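Long-range contacts in BauA (Acinetobacter baumannii, PDB 6HCP), which takes up iron across the outer membrane as ferric preacinetobactin, acting as a TonB-dependent receptor with a plug inside a transmembrane beta-barrel: residues Val575-Gly580 / Ala609-Glu614; Thr37-Gln42 / Leu521-His526; Gly319-Thr324 / Ser333-Gln338; Gly257-Thr262 / Gln686-Ala691; Thr446-Ser451 / Glu458-Ala463. All blocks are in the same frame, centred on the assembly; numbering follows the deposited sequence.

Contact 1 of 5, residues Val575-Gly580 / Ala609-Glu614; sequences VRLMGG and AKLGAE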
# COMPACT_ATOMS: atom_id res chain seq x y z
N VAL A 575 -23.02 -10.83 10.90
CA VAL A 575 -22.74 -10.30 9.57
C VAL A 575 -23.77 -9.22 9.23
O VAL A 575 -24.98 -9.42 9.40
CB VAL A 575 -22.75 -11.41 8.51
CG1 VAL A 575 -22.57 -10.86 7.10
CG2 VAL A 575 -21.68 -12.46 8.82
N ARG A 576 -23.28 -8.14 8.63
CA ARG A 576 -24.13 -7.12 8.04
C ARG A 576 -23.75 -6.96 6.57
O ARG A 576 -22.58 -7.03 6.22
CB ARG A 576 -23.97 -5.81 8.82
CG ARG A 576 -24.50 -5.91 10.25
CD ARG A 576 -24.20 -4.68 11.06
NE ARG A 576 -22.80 -4.52 11.33
CZ ARG A 576 -22.12 -5.22 12.24
NH1 ARG A 576 -20.81 -5.09 12.30
NH2 ARG A 576 -22.72 -6.09 13.02
N LEU A 577 -24.77 -6.75 5.73
CA LEU A 577 -24.59 -6.62 4.30
C LEU A 577 -25.57 -5.57 3.77
O LEU A 577 -26.78 -5.69 4.01
CB LEU A 577 -24.92 -7.98 3.69
CG LEU A 577 -24.55 -8.17 2.23
CD1 LEU A 577 -23.05 -7.98 2.03
CD2 LEU A 577 -24.98 -9.56 1.79
N MET A 578 -25.05 -4.59 3.02
CA MET A 578 -25.84 -3.51 2.37
C MET A 578 -25.30 -3.30 0.95
O MET A 578 -24.08 -3.23 0.75
CB MET A 578 -25.71 -2.18 3.13
CG MET A 578 -26.38 -2.15 4.49
SD MET A 578 -25.80 -0.75 5.51
CE MET A 578 -26.26 0.64 4.47
N GLY A 579 -26.19 -3.19 -0.03
CA GLY A 579 -25.78 -2.89 -1.37
C GLY A 579 -26.84 -3.26 -2.38
O GLY A 579 -28.02 -3.34 -2.06
N GLY A 580 -26.40 -3.43 -3.62
CA GLY A 580 -27.29 -3.75 -4.69
C GLY A 580 -26.67 -3.55 -6.06
O GLY A 580 -25.46 -3.24 -6.20
N ALA A 609 -22.73 -1.78 -9.32
CA ALA A 609 -22.80 -2.84 -8.34
C ALA A 609 -22.02 -2.40 -7.11
O ALA A 609 -20.86 -1.96 -7.23
CB ALA A 609 -22.22 -4.11 -8.91
N LYS A 610 -22.70 -2.39 -5.97
CA LYS A 610 -22.09 -1.96 -4.73
C LYS A 610 -22.40 -3.00 -3.66
O LYS A 610 -23.52 -3.47 -3.56
CB LYS A 610 -22.63 -0.59 -4.32
CG LYS A 610 -22.18 0.57 -5.20
CD LYS A 610 -22.84 1.90 -4.86
CE LYS A 610 -22.34 3.01 -5.76
NZ LYS A 610 -23.06 4.28 -5.52
N LEU A 611 -21.41 -3.25 -2.79
CA LEU A 611 -21.63 -4.14 -1.66
C LEU A 611 -20.73 -3.70 -0.51
O LEU A 611 -19.52 -3.53 -0.68
CB LEU A 611 -21.32 -5.58 -2.06
CG LEU A 611 -21.53 -6.62 -0.96
CD1 LEU A 611 -22.96 -6.57 -0.46
CD2 LEU A 611 -21.20 -8.02 -1.48
N GLY A 612 -21.35 -3.49 0.65
CA GLY A 612 -20.65 -3.24 1.89
C GLY A 612 -20.99 -4.34 2.89
O GLY A 612 -22.15 -4.72 3.05
N ALA A 613 -19.95 -4.97 3.43
CA ALA A 613 -20.12 -6.08 4.34
C ALA A 613 -19.34 -5.77 5.61
O ALA A 613 -18.29 -5.12 5.55
CB ALA A 613 -19.64 -7.38 3.72
N GLU A 614 -19.86 -6.28 6.74
CA GLU A 614 -19.17 -6.23 8.01
C GLU A 614 -19.30 -7.61 8.68
O GLU A 614 -20.33 -8.27 8.54
CB GLU A 614 -19.75 -5.15 8.92
CG GLU A 614 -19.55 -3.73 8.42
CD GLU A 614 -19.87 -2.65 9.45
OE1 GLU A 614 -20.60 -2.97 10.40
OE2 GLU A 614 -19.36 -1.53 9.31

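Contact 2 of 5, residues Thr37-Gln42 / Leu521-His526; sequences TYAGGQ and LGTFAH. With EDO (1,2-ethanediol), chain U; EDO (1,2-ethanediol), chain I.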
# COMPACT_ATOMS: atom_id res chain seq x y z
N THR A 37 -34.88 0.90 14.84
CA THR A 37 -33.64 0.55 14.13
C THR A 37 -33.74 -0.90 13.64
O THR A 37 -34.21 -1.77 14.34
CB THR A 37 -32.43 0.79 15.04
OG1 THR A 37 -32.15 2.19 15.12
CG2 THR A 37 -31.18 0.09 14.57
N TYR A 38 -33.30 -1.16 12.40
CA TYR A 38 -33.33 -2.49 11.84
C TYR A 38 -32.14 -3.30 12.36
O TYR A 38 -31.19 -2.74 12.90
CB TYR A 38 -33.33 -2.39 10.31
CG TYR A 38 -33.81 -3.62 9.59
CD1 TYR A 38 -35.14 -4.01 9.63
CD2 TYR A 38 -32.95 -4.35 8.80
CE1 TYR A 38 -35.58 -5.13 8.96
CE2 TYR A 38 -33.37 -5.47 8.11
CZ TYR A 38 -34.69 -5.88 8.22
OH TYR A 38 -35.12 -6.95 7.50
N ALA A 39 -32.23 -4.62 12.22
CA ALA A 39 -31.12 -5.51 12.54
C ALA A 39 -29.83 -4.97 11.90
O ALA A 39 -29.83 -4.59 10.73
CB ALA A 39 -31.45 -6.89 12.03
N GLY A 40 -28.76 -4.91 12.69
CA GLY A 40 -27.49 -4.33 12.25
C GLY A 40 -27.24 -2.95 12.83
O GLY A 40 -26.10 -2.52 12.90
N GLY A 41 -28.31 -2.19 13.09
CA GLY A 41 -28.20 -0.89 13.71
C GLY A 41 -27.82 0.24 12.74
O GLY A 41 -27.67 1.38 13.17
N GLN A 42 -27.74 -0.06 11.44
CA GLN A 42 -27.20 0.94 10.49
C GLN A 42 -28.30 1.59 9.63
O GLN A 42 -28.08 2.67 9.07
CB GLN A 42 -26.08 0.30 9.69
CG GLN A 42 -24.85 0.09 10.57
CD GLN A 42 -23.79 -0.74 9.90
OE1 GLN A 42 -24.11 -1.49 8.97
NE2 GLN A 42 -22.53 -0.49 10.26
N LEU A 521 -37.43 -10.16 5.37
CA LEU A 521 -37.31 -11.56 5.82
C LEU A 521 -37.22 -11.63 7.35
O LEU A 521 -37.31 -12.71 7.90
CB LEU A 521 -36.07 -12.20 5.17
CG LEU A 521 -36.10 -12.25 3.64
CD1 LEU A 521 -34.76 -12.69 3.08
CD2 LEU A 521 -37.23 -13.15 3.13
N GLY A 522 -37.03 -10.49 8.02
CA GLY A 522 -36.92 -10.41 9.47
C GLY A 522 -35.73 -9.57 9.90
O GLY A 522 -35.90 -8.50 10.53
N THR A 523 -34.51 -10.04 9.57
CA THR A 523 -33.29 -9.33 9.89
C THR A 523 -32.57 -8.88 8.61
O THR A 523 -31.53 -8.22 8.68
CB THR A 523 -32.33 -10.18 10.75
OG1 THR A 523 -31.93 -11.28 9.93
CG2 THR A 523 -32.97 -10.66 12.04
N PHE A 524 -33.13 -9.25 7.45
CA PHE A 524 -32.59 -8.87 6.16
C PHE A 524 -33.75 -8.52 5.23
O PHE A 524 -34.74 -9.24 5.19
CB PHE A 524 -31.76 -10.03 5.57
CG PHE A 524 -30.81 -9.64 4.48
CD1 PHE A 524 -29.77 -8.76 4.72
CD2 PHE A 524 -30.92 -10.18 3.20
CE1 PHE A 524 -28.87 -8.43 3.71
CE2 PHE A 524 -29.99 -9.90 2.22
CZ PHE A 524 -28.96 -9.03 2.48
N ALA A 525 -33.56 -7.47 4.43
CA ALA A 525 -34.62 -6.93 3.58
C ALA A 525 -34.09 -6.66 2.17
O ALA A 525 -32.90 -6.34 1.99
CB ALA A 525 -35.15 -5.66 4.21
N HIS A 526 -34.98 -6.81 1.20
CA HIS A 526 -34.73 -6.59 -0.23
C HIS A 526 -35.75 -5.60 -0.79
O HIS A 526 -36.93 -5.64 -0.42
CB HIS A 526 -34.88 -7.90 -1.03
CG HIS A 526 -33.88 -8.95 -0.69
ND1 HIS A 526 -32.78 -9.20 -1.50
CD2 HIS A 526 -33.87 -9.89 0.28
CE1 HIS A 526 -32.11 -10.23 -1.00
NE2 HIS A 526 -32.73 -10.62 0.12
C1 EDO U . -27.27 -3.24 8.37
O1 EDO U . -27.11 -3.25 6.93
C2 EDO U . -28.56 -2.50 8.67
O2 EDO U . -28.60 -2.07 10.01
C1 EDO I . -23.13 -3.27 6.31
O1 EDO I . -24.34 -2.61 6.85
C2 EDO I . -22.34 -2.40 5.33
O2 EDO I . -21.63 -1.34 5.95
O HOH W 1 -34.71 -6.10 12.31

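Contact 3 of 5, residues Gly319-Thr324 / Ser333-Gln338; sequences GASAGT and SSTLGQ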
# COMPACT_ATOMS: atom_id res chain seq x y z
N GLY A 319 -9.92 31.07 -7.61
CA GLY A 319 -9.22 29.97 -8.23
C GLY A 319 -9.42 29.92 -9.73
O GLY A 319 -9.61 30.96 -10.38
N ALA A 320 -9.31 28.73 -10.30
CA ALA A 320 -9.53 28.55 -11.71
C ALA A 320 -11.05 28.64 -11.98
O ALA A 320 -11.84 28.04 -11.25
CB ALA A 320 -8.96 27.25 -12.17
N SER A 321 -11.42 29.21 -13.13
CA SER A 321 -12.82 29.03 -13.59
C SER A 321 -12.92 27.76 -14.43
O SER A 321 -13.82 26.96 -14.23
CB SER A 321 -13.37 30.25 -14.28
OG SER A 321 -12.51 30.70 -15.27
N ALA A 322 -11.88 27.49 -15.22
CA ALA A 322 -11.72 26.20 -15.89
C ALA A 322 -10.27 26.01 -16.36
O ALA A 322 -9.67 26.91 -16.93
CB ALA A 322 -12.66 26.13 -17.07
N GLY A 323 -9.82 24.75 -16.28
CA GLY A 323 -8.68 24.30 -16.99
C GLY A 323 -9.10 23.56 -18.24
O GLY A 323 -10.17 22.98 -18.26
N THR A 324 -8.37 23.78 -19.33
CA THR A 324 -8.61 23.11 -20.58
C THR A 324 -7.38 22.31 -20.99
O THR A 324 -6.28 22.89 -21.13
CB THR A 324 -8.98 24.11 -21.69
OG1 THR A 324 -10.07 24.90 -21.21
CG2 THR A 324 -9.35 23.43 -22.99
N SER A 333 -4.41 24.72 -19.93
CA SER A 333 -4.59 26.16 -19.95
C SER A 333 -5.73 26.52 -19.00
O SER A 333 -6.87 26.10 -19.22
CB SER A 333 -4.87 26.64 -21.36
OG SER A 333 -5.06 28.05 -21.38
N SER A 334 -5.41 27.26 -17.93
CA SER A 334 -6.37 27.57 -16.90
C SER A 334 -6.63 29.09 -16.88
O SER A 334 -5.76 29.90 -16.58
CB SER A 334 -5.92 27.05 -15.54
OG SER A 334 -5.68 25.64 -15.57
N THR A 335 -7.90 29.45 -17.00
CA THR A 335 -8.34 30.81 -16.75
C THR A 335 -8.72 30.94 -15.28
O THR A 335 -9.26 30.00 -14.69
CB THR A 335 -9.51 31.17 -17.67
OG1 THR A 335 -10.58 30.33 -17.26
CG2 THR A 335 -9.23 30.93 -19.14
N LEU A 336 -8.50 32.12 -14.71
CA LEU A 336 -8.73 32.36 -13.31
C LEU A 336 -10.00 33.20 -13.15
O LEU A 336 -10.28 34.05 -13.97
CB LEU A 336 -7.52 33.09 -12.73
CG LEU A 336 -6.17 32.40 -12.95
CD1 LEU A 336 -5.05 33.20 -12.31
CD2 LEU A 336 -6.21 30.99 -12.39
N GLY A 337 -10.71 33.00 -12.04
CA GLY A 337 -11.95 33.72 -11.74
C GLY A 337 -12.22 33.80 -10.25
O GLY A 337 -11.58 33.11 -9.44
N GLN A 338 -13.10 34.73 -9.87
CA GLN A 338 -13.52 34.90 -8.49
C GLN A 338 -15.05 35.01 -8.47
O GLN A 338 -15.65 35.65 -9.33
CB GLN A 338 -12.88 36.14 -7.88
CG GLN A 338 -11.36 36.09 -7.87
CD GLN A 338 -10.73 37.29 -7.20
OE1 GLN A 338 -11.39 38.28 -6.87
NE2 GLN A 338 -9.47 37.14 -6.81
O HOH W 2 -9.57 27.03 -19.82

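Contact 4 of 5, residues Gly257-Thr262 / Gln686-Ala691; sequences GVNVST and QLTNLA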
# COMPACT_ATOMS: atom_id res chain seq x y z
N GLY A 257 -11.86 20.94 -11.69
CA GLY A 257 -11.94 20.10 -12.88
C GLY A 257 -11.50 20.79 -14.16
O GLY A 257 -11.15 21.98 -14.18
N VAL A 258 -11.47 20.02 -15.24
CA VAL A 258 -10.87 20.43 -16.48
C VAL A 258 -11.80 20.06 -17.64
O VAL A 258 -12.55 19.07 -17.58
CB VAL A 258 -9.46 19.83 -16.65
CG1 VAL A 258 -8.55 20.26 -15.50
CG2 VAL A 258 -9.50 18.32 -16.77
N ASN A 259 -11.62 20.77 -18.73
CA ASN A 259 -12.36 20.59 -19.98
C ASN A 259 -11.49 19.90 -21.02
O ASN A 259 -10.28 20.08 -21.06
CB ASN A 259 -12.91 21.93 -20.49
CG ASN A 259 -14.00 22.47 -19.59
OD1 ASN A 259 -14.61 21.71 -18.83
ND2 ASN A 259 -14.14 23.79 -19.52
N VAL A 260 -12.15 19.14 -21.91
CA VAL A 260 -11.52 18.44 -22.99
C VAL A 260 -12.31 18.74 -24.27
O VAL A 260 -13.49 19.09 -24.23
CB VAL A 260 -11.44 16.93 -22.71
CG1 VAL A 260 -10.40 16.62 -21.65
CG2 VAL A 260 -12.78 16.32 -22.31
N SER A 261 -11.66 18.50 -25.41
CA SER A 261 -12.30 18.60 -26.74
C SER A 261 -12.19 17.26 -27.44
O SER A 261 -11.28 16.47 -27.17
CB SER A 261 -11.66 19.70 -27.55
OG SER A 261 -10.29 19.39 -27.81
N THR A 262 -13.01 17.09 -28.49
CA THR A 262 -12.90 15.92 -29.33
C THR A 262 -11.61 15.98 -30.16
O THR A 262 -11.02 14.96 -30.43
CB THR A 262 -14.13 15.78 -30.24
OG1 THR A 262 -14.24 16.98 -31.00
CG2 THR A 262 -15.41 15.56 -29.46
N GLN A 686 -19.67 18.80 -11.73
CA GLN A 686 -20.47 19.95 -12.19
C GLN A 686 -19.59 21.00 -12.87
O GLN A 686 -18.45 21.23 -12.46
CB GLN A 686 -21.21 20.55 -11.01
CG GLN A 686 -22.32 19.65 -10.51
CD GLN A 686 -23.12 20.28 -9.40
OE1 GLN A 686 -23.33 21.48 -9.39
NE2 GLN A 686 -23.68 19.45 -8.53
N LEU A 687 -20.14 21.58 -13.94
CA LEU A 687 -19.67 22.81 -14.63
C LEU A 687 -18.45 22.57 -15.53
O LEU A 687 -18.29 23.29 -16.48
CB LEU A 687 -19.40 23.93 -13.62
CG LEU A 687 -20.61 24.35 -12.78
CD1 LEU A 687 -20.28 25.58 -11.96
CD2 LEU A 687 -21.85 24.59 -13.64
N THR A 688 -17.62 21.57 -15.25
CA THR A 688 -16.47 21.25 -16.11
C THR A 688 -16.57 19.77 -16.50
O THR A 688 -17.36 19.02 -15.93
CB THR A 688 -15.12 21.53 -15.42
OG1 THR A 688 -15.08 20.76 -14.22
CG2 THR A 688 -14.89 23.00 -15.11
N ASN A 689 -15.77 19.35 -17.48
CA ASN A 689 -15.95 18.04 -18.13
C ASN A 689 -15.45 16.88 -17.25
O ASN A 689 -16.07 15.80 -17.25
CB ASN A 689 -15.23 17.96 -19.47
CG ASN A 689 -15.78 18.88 -20.55
OD1 ASN A 689 -15.03 19.23 -21.45
ND2 ASN A 689 -17.06 19.26 -20.48
N LEU A 690 -14.31 17.06 -16.55
CA LEU A 690 -13.61 15.97 -15.89
C LEU A 690 -13.01 16.45 -14.57
O LEU A 690 -12.55 17.57 -14.48
CB LEU A 690 -12.45 15.48 -16.75
CG LEU A 690 -12.76 14.90 -18.12
CD1 LEU A 690 -11.45 14.55 -18.82
CD2 LEU A 690 -13.66 13.69 -18.02
N ALA A 691 -12.91 15.53 -13.62
CA ALA A 691 -12.12 15.70 -12.43
C ALA A 691 -11.62 14.33 -11.99
O ALA A 691 -12.28 13.32 -12.23
CB ALA A 691 -12.93 16.36 -11.35
O HOH W 3 -16.40 24.85 -17.85

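Contact 5 of 5, residues Thr446-Ser451 / Glu458-Ala463; sequences TVKATS and ENAKSA. With EDO (1,2-ethanediol), chain Y.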
# COMPACT_ATOMS: atom_id res chain seq x y z
N THR A 446 -46.49 27.58 -7.03
CA THR A 446 -46.16 28.83 -7.67
C THR A 446 -44.67 29.14 -7.48
O THR A 446 -44.11 28.85 -6.46
CB THR A 446 -47.05 29.97 -7.14
OG1 THR A 446 -48.41 29.57 -7.34
CG2 THR A 446 -46.83 31.27 -7.87
N VAL A 447 -44.10 29.90 -8.43
CA VAL A 447 -42.70 30.33 -8.35
C VAL A 447 -42.55 31.68 -9.07
O VAL A 447 -43.14 31.91 -10.13
CB VAL A 447 -41.77 29.28 -8.96
CG1 VAL A 447 -42.10 28.99 -10.40
CG2 VAL A 447 -40.31 29.66 -8.82
N LYS A 448 -41.68 32.52 -8.51
CA LYS A 448 -41.25 33.74 -9.16
C LYS A 448 -39.78 33.99 -8.85
O LYS A 448 -39.41 34.01 -7.68
CB LYS A 448 -42.08 34.93 -8.67
CG LYS A 448 -41.78 36.23 -9.40
CD LYS A 448 -42.68 37.38 -9.00
CE LYS A 448 -42.33 38.63 -9.78
NZ LYS A 448 -43.11 39.80 -9.33
N ALA A 449 -39.02 34.36 -9.88
CA ALA A 449 -37.62 34.80 -9.74
C ALA A 449 -37.48 36.23 -10.25
O ALA A 449 -38.12 36.62 -11.26
CB ALA A 449 -36.69 33.86 -10.50
N THR A 450 -36.55 36.97 -9.65
CA THR A 450 -36.15 38.28 -10.15
C THR A 450 -34.62 38.40 -10.15
O THR A 450 -33.93 37.73 -9.38
CB THR A 450 -36.75 39.42 -9.33
OG1 THR A 450 -36.11 39.46 -8.05
CG2 THR A 450 -38.25 39.28 -9.17
N SER A 451 -34.13 39.31 -11.00
CA SER A 451 -32.73 39.71 -11.02
C SER A 451 -32.62 41.20 -11.35
O SER A 451 -33.27 41.68 -12.26
CB SER A 451 -31.98 38.89 -12.03
OG SER A 451 -30.72 39.48 -12.30
N GLU A 458 -40.60 39.98 -15.42
CA GLU A 458 -40.55 39.04 -14.29
C GLU A 458 -41.97 38.82 -13.76
O GLU A 458 -42.62 39.77 -13.31
CB GLU A 458 -39.64 39.59 -13.20
CG GLU A 458 -38.19 39.68 -13.66
CD GLU A 458 -37.30 40.51 -12.76
OE1 GLU A 458 -37.82 41.34 -11.99
OE2 GLU A 458 -36.10 40.26 -12.76
N ASN A 459 -42.45 37.58 -13.85
CA ASN A 459 -43.84 37.24 -13.49
C ASN A 459 -43.84 35.87 -12.80
O ASN A 459 -43.14 34.96 -13.26
CB ASN A 459 -44.75 37.21 -14.72
CG ASN A 459 -44.88 38.56 -15.40
OD1 ASN A 459 -44.46 38.75 -16.54
ND2 ASN A 459 -45.45 39.50 -14.68
N ALA A 460 -44.75 35.71 -11.83
CA ALA A 460 -45.02 34.41 -11.19
C ALA A 460 -45.68 33.47 -12.18
O ALA A 460 -46.42 33.90 -13.06
CB ALA A 460 -45.89 34.59 -9.97
N LYS A 461 -45.37 32.18 -12.06
CA LYS A 461 -45.99 31.14 -12.85
C LYS A 461 -46.37 29.99 -11.90
O LYS A 461 -45.80 29.85 -10.83
CB LYS A 461 -45.07 30.64 -13.96
CG LYS A 461 -44.70 31.68 -15.02
CD LYS A 461 -45.88 32.16 -15.85
CE LYS A 461 -45.52 33.41 -16.64
NZ LYS A 461 -46.64 33.87 -17.48
N SER A 462 -47.30 29.15 -12.34
CA SER A 462 -47.88 28.12 -11.47
C SER A 462 -48.02 26.83 -12.27
O SER A 462 -48.16 26.85 -13.51
CB SER A 462 -49.23 28.54 -10.91
OG SER A 462 -49.09 29.69 -10.10
N ALA A 463 -48.15 25.73 -11.52
CA ALA A 463 -48.55 24.47 -12.07
C ALA A 463 -49.26 23.65 -10.99
O ALA A 463 -49.02 23.84 -9.80
CB ALA A 463 -47.34 23.73 -12.59
C1 EDO Y . -45.57 36.87 -19.61
O1 EDO Y . -46.45 36.57 -18.54
C2 EDO Y . -44.29 36.16 -19.27
O2 EDO Y . -44.35 34.80 -19.85
O HOH W 4 -42.47 41.96 -11.36
O HOH W 5 -40.56 33.87 -12.57
O HOH W 6 -35.87 43.08 -11.46

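Contact 1 of 5, residues Val575-Gly580 / Ala609-Glu614
Arg-576 and Glu-614 face each other in a hydrogen-bonded antiparallel pair, and their side chains close the same pairing with a salt bridge. NE and NH1 of Arg-576 converge on a single oxygen, Glu-614 OE1, with NE at 2.8 Å and NH1 at 2.9 Å. The oxygen is met on its anti side, with both donors somewhat out of the carboxylate plane; it lies only 4° from the guanidinium plane, while the carboxylate plane stands almost perpendicular, at 87°. The bend of Arg-576 at chi3 (-68°) turns the guanidinium edge to this oxygen. NH1 also forms a salt bridge with Asp-616, and OE1 one with Arg-657, so the pair belongs to a charge network.

The backbones are tightest further along, where Met-578 O receives Gly-612 N at 2.7 Å. Gly-579 CA lies 3.2 Å from Lys-610 O, a CA-H...O contact. On the face that carries Arg-576, Met-578, Lys-610 and Glu-614, Lys-610 NZ runs off to carbonyls that include Ile-91 O. The reverse face, with Leu-577, Leu-611 and Ala-613, is the more open one toward the membrane: all three are partly exposed and a detergent molecule lies near Ala-613.

Strand 575-590 is hydrogen-bonded on its other edge to strand 549-569, and strand 599-618 to strand 622-637; Gln-42, Val-43 and Thr-87 pack against Arg-576 or Met-578.

Contact 2 of 5, residues Thr37-Gln42 / Leu521-His526
A type II beta turn from Tyr-38 to Gly-41, near the start of the modelled chain, sets Tyr-38 and Ala-39 against Gly-522 to Ala-525, in the turn after strand 508-520 and the start of strand 524-541. The contact thus ties the N-terminal end of the modelled chain to a turn at the barrel rim. Gly-41 N closes the beta turn on Tyr-38 O, and the positive phi of Gly-40 fits the third position of a type II turn.

Tyr-38 carries most of the contact. With CG anti to the backbone N (chi1 -161°), its ring reaches across the barrel turn, so that CE2 lies 3.4 Å from Thr-523 O and OH lies 3.5 Å from Ala-525 CB. The neighbouring backbone amides are badly angled for bonding to this hydroxyl, which is instead hydrogen-bonded to Asp-520 OD1; Phe-568 meets the ring edge-to-face. Beside it, Ala-39 CB rests 3.6 Å from Thr-523 CB, and Thr-523 OG1 is engaged by Ser-570 O.

A water offset toward the rim over one face of the Tyr-38 ring bridges the two segments, accepting from Ala-39 N and donating to Gly-522 O at 3.2 Å. An ethanediol, probably from the crystallisation liquor, sits against the beta turn: its O2 donates to Ala-39 O at 2.9 Å and accepts from Gln-42 N at 2.6 Å.

Contact 3 of 5, residues Gly319-Thr324 / Ser333-Gln338
Ser-333 and Thr-324 form a hydrogen-bonded antiparallel pair in the hairpin of strands 320-325 and 331-358, with Thr-324 N to Ser-333 O at 2.8 Å and the return bond from Ser-333 N to Thr-324 O at 2.9 Å. Ser-333 O also accepts from a water that donates to Ala-322 O and lies 2.6 Å from Thr-324 OG1, clamping this end of the pairing.

Ser-334 comes next, in a non-hydrogen-bonded pair with Gly-323. The bare CA of Gly-323 leaves room for Ser-334 OG, 3.6 Å away, on the face opposite to Thr-324.

Thr-335 meets two residues at once. Its N bonds Ala-322 O, its O accepts from Ser-321 N at 2.8 Å, and the register slips by one: a beta bulge. Both hydroxyls at the bulge sit between backbone N and carbonyl carbon (chi1 50° for Ser-321, 66° for Thr-335), which brings them together, Thr-335 OG1 donating to Ser-321 OG at 2.8 Å.

Leu-336 lays CD2 against Ala-320 CA at 4.2 Å, and Gly-337 then restores regular pairing by exchanging two nearly straight bonds with Gly-319.

Gln-338 NE2 is hydrogen-bonded to Asn-318 OD1 and Glu-407 O. The hairpin is flanked on both sides: Gly-323 bonds Asn-259 in the parallel strand 258-259, and Ser-334 bonds Val-391 in strand 391-394.

Contact 4 of 5, residues Gly257-Thr262 / Gln686-Ala691
Two carboxamides, those of Asn-259 and Asn-689, meet at the centre of this contact, their side chains crossing at about a right angle and their planes inclined by 50°. Neither amide bonds the other; each oxygen is spent on a backbone N-H of the opposite segment. Asn-259 OD1 takes Asn-689 N at 3.0 Å, the donor lying nearly along the C=O axis. Asn-689 OD1 takes Val-260 N at 2.9 Å on an in-plane lone pair, with a straight N-H (169°). Both side chains leave with CG anti to the carbonyl carbon, near -65° in chi1, and this brings each amide oxygen to the other segment. Asn-259 ND2 extends the exchange through a water that donates to Leu-687 O.

Next to the amides the backbones form a single antiparallel bridge, with Val-258 N to Leu-690 O at 2.8 Å and a more bent return bond, Leu-690 N to Val-258 O. Asn-689 and Leu-690 both face Val-258, which makes this a classic beta bulge. It joins the short strand 258-259, which also pairs with strand 320-325, to the connection ahead of the last barrel strand; Asn-689, Leu-690 and Ala-691 begin the predicted TonB C-terminal box.

Gly-257 is packed closely: its CA lies 3.1 Å from Leu-690 O and 3.5 Å from Thr-688 OG1, a hydroxyl bonded to Arg-256 O. On the apolar side, Leu-690 CD1 touches Val-260 CG1 at 3.7 Å, the two side chains crossing at about a right angle, while Trp-682 packs on Leu-690 and Val-258.

Contact 5 of 5, residues Thr446-Ser451 / Glu458-Ala463
Glu-458 lies across Thr-450 at about a right angle, and its carboxylate lies over Thr-450, one oxygen at the next backbone N-H and the other at the side chain. OE2 accepts Ser-451 N at 2.8 Å through a nearly straight N-H (169°), approached on the syn side but 34° out of the carboxylate plane. OE1 meanwhile rests on Thr-450 CG2 at 3.5 Å. The threonine hydroxyl is directed instead to Thr-417 OG1 on the adjoining strand 412-431.

Lys-448 is turned quite differently. It is fully extended, with CG anti to the backbone N (chi1 -175°), and runs alongside the opposite chain: CB faces Ala-460 CB at 4.0 Å, and CE reaches Glu-458 O at 3.7 Å. Its ammonium does not touch the Glu-458 carboxylate; NZ donates to a water that passes a bond on to Glu-458 O.

These side chains span the frayed end of the beta hairpin made by barrel strands 436-451 and 461-473. Regular pairing holds only at Val-447 and Lys-461, a hydrogen-bonded antiparallel pair, and at Thr-446 and Ser-462, a non-hydrogen-bonded one. Beyond them the chains spread, and a water takes over the link from Ala-449 N to Asn-459 O.

At the paired end, Thr-446 OG1 and Ser-462 OG share a hydrogen bond of 2.8 Å, and the methyl CG2 of the threonine sits 3.4 Å from Lys-461 O. On the reverse face Val-447 is buried against Met-151, Leu-418 and Pro-507, whereas Lys-461, bent at chi2, carries NZ away to an ethanediol O1 at 2.9 Å.

In the fold
Contacts 1, 3 and 5 each join the two strands of a hairpin, but only contact 1 keeps unbroken pairing; contact 3 is interrupted by a bulge, and contact 5 gives way to waters and a carboxylate. Contacts 2 and 4 bring together residues hundreds of positions apart. Contact 4 is buried and held mainly by direct bonds, contacts 1 and 3 are partly buried, and in the surface contacts 2 and 5 water bridges make up a larger share of the polar links. Contacts 1 and 2 touch, Gln-42 reaching Glu-614 in a weak hydrogen bond. Contacts 3 and 4 also touch, through strands 258-259 and 320-325. These two pairs are far apart: the centres of contacts 2 and 3 lie about 48 Å from each other.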